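Local coordinates for protein CbsA (Xanthomonas oryzae pv. oryzae, PDB 5XYH) that hydrolyses cellulose as an exo-acting 1,4-beta-cellobiosidase of glycosyl hydrolase family 6, a cell-wall degrading enzyme of a rice pathogen, at residues 300-312 against 319-331. Numbering follows the deposited sequence.
Sequences NGWGGSARPTSAS and YVNSGRVDRRLHR
Trp-302 lies with one indole face against the backbone of Asp-326 and Arg-327, a compact example of an aromatic side chain packed between a loop and the backbone that leaves a helix. The CA of Asp-326 sits over the five-membered ring, 3.8 Å from its centroid and only 6° off the normal, a CH-pi contact, while the backbone N of Arg-327 stands above the six-membered part. CG of Arg-328 comes obliquely to within 3.7 Å of Trp-302 CZ2. That arginine grips the Asp-326 carboxylate side-on in a salt bridge, NE to OD1 and NH2 to OD2, on syn lone pairs; OD1 also takes the backbone N-H of Arg-328 in an Asx turn, and together these bonds fix the rotation of the carboxylate. The indole NE1 itself donates to the carbonyl of Tyr-237. A water bonded to both carbonyl oxygens, of Trp-302 and Val-325, bridges the two segments beside the ring.

After the type I turn of 304-307 reverses the backbone, Arg-307 reaches out extended, its CG anti to the backbone N (chi1 173°), and lays its guanidinium over CG1 of Val-325, 3.6 Å from CZ; NH1 donates to the carbonyl of Trp-302 from above the carbonyl plane. Pro-308 then rests its ring on the carbonyls leaving the helix, CB 3.3 Å from Ser-322 O. Ala-311 puts CB over the Tyr-319 ring face, 3.7 Å from the centroid, and Ser-312 N donates a nearly straight bond (167°) to Ser-322 OG, whose hydroxyl donates in turn to Tyr-319 O.

Within the glycosyl hydrolase family 6 domain, the contact thus joins the loop after strand 292-296, which pairs in parallel with strands 229-232 and 354-358, to the exit of helix 316-323, with Glu-242 receiving the N-H groups of Val-325 and Asp-326 and Asn-244 bridging the carbonyls of Pro-308 and Gly-323.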
loop_
_atom_site.group_PDB
_atom_site.type_symbol
_atom_site.label_atom_id
_atom_site.label_comp_id
_atom_site.label_asym_id
_atom_site.label_seq_id
_atom_site.Cartn_x
_atom_site.Cartn_y
_atom_site.Cartn_z
ATOM N N ASN A 300 3.014 4.235 8.975
ATOM C CA ASN A 300 2.996 3.142 9.942
ATOM C C ASN A 300 3.995 3.348 11.083
ATOM O O ASN A 300 4.388 2.378 11.739
ATOM C CB ASN A 300 3.241 1.808 9.228
ATOM C CG ASN A 300 4.709 1.576 8.868
ATOM O OD1 ASN A 300 5.462 2.516 8.672
ATOM N ND2 ASN A 300 5.113 0.296 8.769
ATOM N N GLY A 301 4.392 4.589 11.349
ATOM C CA GLY A 301 5.413 4.829 12.362
ATOM C C GLY A 301 4.907 4.669 13.786
ATOM O O GLY A 301 5.637 4.180 14.656
ATOM N N TRP A 302 3.668 5.100 14.053
ATOM C CA TRP A 302 3.068 5.031 15.393
ATOM C C TRP A 302 3.965 5.661 16.469
ATOM O O TRP A 302 4.211 5.086 17.535
ATOM C CB TRP A 302 2.705 3.588 15.746
ATOM C CG TRP A 302 1.530 3.114 14.936
ATOM C CD1 TRP A 302 1.555 2.255 13.882
ATOM C CD2 TRP A 302 0.162 3.512 15.103
ATOM N NE1 TRP A 302 0.283 2.081 13.380
ATOM C CE2 TRP A 302 -0.590 2.845 14.118
ATOM C CE3 TRP A 302 -0.496 4.360 16.001
ATOM C CZ2 TRP A 302 -1.975 3.005 13.992
ATOM C CZ3 TRP A 302 -1.876 4.513 15.882
ATOM C CH2 TRP A 302 -2.599 3.843 14.886
ATOM N N GLY A 303 4.420 6.877 16.201
ATOM C CA GLY A 303 5.237 7.639 17.128
ATOM C C GLY A 303 4.451 8.674 17.910
ATOM O O GLY A 303 3.248 8.521 18.165
ATOM N N GLY A 304 5.130 9.761 18.269
ATOM C CA GLY A 304 4.595 10.722 19.209
ATOM C C GLY A 304 4.963 10.373 20.642
ATOM O O GLY A 304 5.543 9.328 20.940
ATOM N N SER A 305 4.588 11.270 21.557
ATOM C CA SER A 305 5.061 11.176 22.936
ATOM C C SER A 305 4.304 10.153 23.787
ATOM O O SER A 305 4.660 9.979 24.958
ATOM C CB SER A 305 5.010 12.558 23.598
ATOM O OG SER A 305 3.694 13.077 23.572
ATOM N N ALA A 306 3.298 9.456 23.251
ATOM C CA ALA A 306 2.636 8.397 24.002
ATOM C C ALA A 306 3.022 6.997 23.531
ATOM O O ALA A 306 2.456 6.016 24.024
ATOM C CB ALA A 306 1.108 8.568 23.938
ATOM N N ARG A 307 3.965 6.877 22.597
ATOM C CA ARG A 307 4.372 5.565 22.099
ATOM C C ARG A 307 4.926 4.718 23.241
ATOM O O ARG A 307 5.848 5.165 23.947
ATOM C CB ARG A 307 5.433 5.705 21.008
ATOM C CG ARG A 307 6.045 4.379 20.531
ATOM C CD ARG A 307 7.236 4.666 19.631
ATOM N NE ARG A 307 7.932 3.473 19.141
ATOM C CZ ARG A 307 7.604 2.827 18.028
ATOM N NH1 ARG A 307 6.563 3.236 17.314
ATOM N NH2 ARG A 307 8.304 1.766 17.634
ATOM N N PRO A 308 4.412 3.506 23.447
ATOM C CA PRO A 308 4.870 2.681 24.575
ATOM C C PRO A 308 6.318 2.266 24.405
ATOM O O PRO A 308 6.774 1.988 23.295
ATOM C CB PRO A 308 3.951 1.451 24.528
ATOM C CG PRO A 308 2.822 1.811 23.611
ATOM C CD PRO A 308 3.362 2.844 22.654
ATOM N N THR A 309 7.029 2.188 25.531
ATOM C CA THR A 309 8.425 1.781 25.568
ATOM C C THR A 309 8.620 0.428 26.234
ATOM O O THR A 309 9.750 -0.077 26.262
ATOM C CB THR A 309 9.261 2.833 26.305
ATOM O OG1 THR A 309 8.667 3.080 27.581
ATOM C CG2 THR A 309 9.304 4.143 25.513
ATOM N N SER A 310 7.555 -0.173 26.755
ATOM C CA SER A 310 7.633 -1.460 27.434
ATOM C C SER A 310 6.238 -2.071 27.465
ATOM O O SER A 310 5.252 -1.433 27.086
ATOM C CB SER A 310 8.187 -1.304 28.851
ATOM O OG SER A 310 7.249 -0.614 29.661
ATOM N N ALA A 311 6.164 -3.315 27.946
ATOM C CA ALA A 311 4.903 -4.023 28.126
ATOM C C ALA A 311 4.848 -4.657 29.510
ATOM O O ALA A 311 5.842 -5.209 29.991
ATOM C CB ALA A 311 4.702 -5.098 27.060
ATOM N N SER A 312 3.673 -4.600 30.132
ATOM C CA SER A 312 3.514 -5.100 31.490
ATOM C C SER A 312 2.045 -5.418 31.707
ATOM O O SER A 312 1.170 -4.740 31.164
ATOM C CB SER A 312 3.996 -4.073 32.521
ATOM O OG SER A 312 4.016 -4.620 33.827
ATOM N N TYR A 319 -1.276 -6.845 28.906
ATOM C CA TYR A 319 0.106 -6.849 28.434
ATOM C C TYR A 319 0.209 -6.302 27.020
ATOM O O TYR A 319 0.960 -5.361 26.765
ATOM C CB TYR A 319 0.664 -8.267 28.494
ATOM C CG TYR A 319 2.165 -8.364 28.278
ATOM C CD1 TYR A 319 3.051 -8.259 29.348
ATOM C CD2 TYR A 319 2.697 -8.602 27.013
ATOM C CE1 TYR A 319 4.428 -8.365 29.152
ATOM C CE2 TYR A 319 4.066 -8.707 26.811
ATOM C CZ TYR A 319 4.927 -8.589 27.881
ATOM O OH TYR A 319 6.290 -8.703 27.686
ATOM N N VAL A 320 -0.547 -6.889 26.089
ATOM C CA VAL A 320 -0.496 -6.482 24.684
ATOM C C VAL A 320 -0.905 -5.019 24.535
ATOM O O VAL A 320 -0.226 -4.234 23.859
ATOM C CB VAL A 320 -1.383 -7.415 23.835
ATOM C CG1 VAL A 320 -1.764 -6.768 22.500
ATOM C CG2 VAL A 320 -0.677 -8.760 23.612
ATOM N N ASN A 321 -2.013 -4.627 25.177
ATOM C CA ASN A 321 -2.484 -3.244 25.048
ATOM C C ASN A 321 -1.531 -2.247 25.701
ATOM O O ASN A 321 -1.468 -1.091 25.277
ATOM C CB ASN A 321 -3.893 -3.089 25.635
ATOM C CG ASN A 321 -4.930 -3.879 24.870
ATOM O OD1 ASN A 321 -4.733 -4.204 23.693
ATOM N ND2 ASN A 321 -6.049 -4.197 25.528
ATOM N N SER A 322 -0.790 -2.660 26.731
ATOM C CA SER A 322 0.212 -1.750 27.272
ATOM C C SER A 322 1.361 -1.547 26.297
ATOM O O SER A 322 1.921 -0.448 26.226
ATOM C CB SER A 322 0.753 -2.272 28.606
ATOM O OG SER A 322 1.651 -3.349 28.414
ATOM N N GLY A 323 1.715 -2.573 25.523
ATOM C CA GLY A 323 2.958 -2.526 24.775
ATOM C C GLY A 323 2.883 -2.275 23.281
ATOM O O GLY A 323 3.865 -1.823 22.682
ATOM N N ARG A 324 1.749 -2.577 22.654
ATOM C CA ARG A 324 1.660 -2.430 21.206
ATOM C C ARG A 324 1.796 -0.967 20.805
ATOM O O ARG A 324 1.197 -0.073 21.421
ATOM C CB ARG A 324 0.343 -3.010 20.686
ATOM C CG ARG A 324 -0.948 -2.417 21.262
ATOM C CD ARG A 324 -2.134 -3.188 20.664
ATOM N NE ARG A 324 -3.430 -3.005 21.331
ATOM C CZ ARG A 324 -4.381 -2.181 20.902
ATOM N NH1 ARG A 324 -4.163 -1.439 19.829
ATOM N NH2 ARG A 324 -5.546 -2.087 21.550
ATOM N N VAL A 325 2.603 -0.716 19.770
ATOM C CA VAL A 325 2.695 0.653 19.280
ATOM C C VAL A 325 1.546 0.947 18.316
ATOM O O VAL A 325 1.091 2.086 18.226
ATOM C CB VAL A 325 4.076 0.933 18.652
ATOM C CG1 VAL A 325 5.171 0.745 19.703
ATOM C CG2 VAL A 325 4.345 0.040 17.431
ATOM N N ASP A 326 1.043 -0.062 17.603
ATOM C CA ASP A 326 -0.193 0.092 16.831
ATOM C C ASP A 326 -1.371 0.273 17.793
ATOM O O ASP A 326 -1.794 -0.678 18.454
ATOM C CB ASP A 326 -0.387 -1.131 15.930
ATOM C CG ASP A 326 -1.530 -0.954 14.924
ATOM O OD1 ASP A 326 -2.495 -0.203 15.221
ATOM O OD2 ASP A 326 -1.459 -1.573 13.838
ATOM N N ARG A 327 -1.927 1.485 17.861
ATOM C CA ARG A 327 -2.946 1.829 18.846
ATOM C C ARG A 327 -4.377 1.731 18.305
ATOM O O ARG A 327 -5.310 2.242 18.942
ATOM C CB ARG A 327 -2.694 3.241 19.384
ATOM C CG ARG A 327 -1.298 3.486 19.950
ATOM C CD ARG A 327 -0.929 2.443 21.001
ATOM N NE ARG A 327 -1.916 2.414 22.079
ATOM C CZ ARG A 327 -1.932 1.531 23.078
ATOM N NH1 ARG A 327 -1.016 0.566 23.149
ATOM N NH2 ARG A 327 -2.884 1.608 24.004
ATOM N N ARG A 328 -4.575 1.088 17.158
ATOM C CA ARG A 328 -5.897 1.051 16.546
ATOM C C ARG A 328 -6.886 0.264 17.405
ATOM O O ARG A 328 -6.510 -0.596 18.214
ATOM C CB ARG A 328 -5.830 0.427 15.156
ATOM C CG ARG A 328 -5.207 1.312 14.119
ATOM C CD ARG A 328 -5.239 0.666 12.746
ATOM N NE ARG A 328 -4.084 -0.200 12.543
ATOM C CZ ARG A 328 -3.828 -0.857 11.413
ATOM N NH1 ARG A 328 -4.635 -0.742 10.360
ATOM N NH2 ARG A 328 -2.746 -1.632 11.335
ATOM N N LEU A 329 -8.179 0.554 17.199
ATOM C CA LEU A 329 -9.224 -0.173 17.915
ATOM C C LEU A 329 -9.316 -1.625 17.450
ATOM O O LEU A 329 -9.746 -2.503 18.217
ATOM C CB LEU A 329 -10.572 0.537 17.731
ATOM C CG LEU A 329 -10.587 2.011 18.154
ATOM C CD1 LEU A 329 -11.901 2.663 17.757
ATOM C CD2 LEU A 329 -10.362 2.120 19.662
ATOM N N HIS A 330 -8.904 -1.890 16.211
ATOM C CA HIS A 330 -9.018 -3.190 15.573
ATOM C C HIS A 330 -8.098 -3.161 14.368
ATOM O O HIS A 330 -8.046 -2.154 13.659
ATOM C CB HIS A 330 -10.464 -3.470 15.138
ATOM C CG HIS A 330 -10.735 -4.899 14.795
ATOM N ND1 HIS A 330 -10.326 -5.471 13.610
ATOM C CD2 HIS A 330 -11.378 -5.872 15.480
ATOM C CE1 HIS A 330 -10.690 -6.740 13.584
ATOM N NE2 HIS A 330 -11.330 -7.008 14.708
ATOM N N ARG A 331 -7.369 -4.253 14.133
ATOM C CA ARG A 331 -6.450 -4.259 12.998
ATOM C C ARG A 331 -7.173 -4.160 11.652
ATOM O O ARG A 331 -6.528 -3.876 10.639
ATOM C CB ARG A 331 -5.553 -5.515 13.072
ATOM C CG ARG A 331 -4.803 -5.629 14.409
ATOM C CD ARG A 331 -3.848 -6.800 14.444
ATOM N NE ARG A 331 -2.624 -6.473 13.733
ATOM C CZ ARG A 331 -1.807 -7.372 13.189
ATOM N NH1 ARG A 331 -2.071 -8.669 13.277
ATOM N NH2 ARG A 331 -0.717 -6.966 12.556
HETATM O O HOH W 1 2.323 4.169 19.527
HETATM O O HOH W 2 3.628 0.543 28.441
#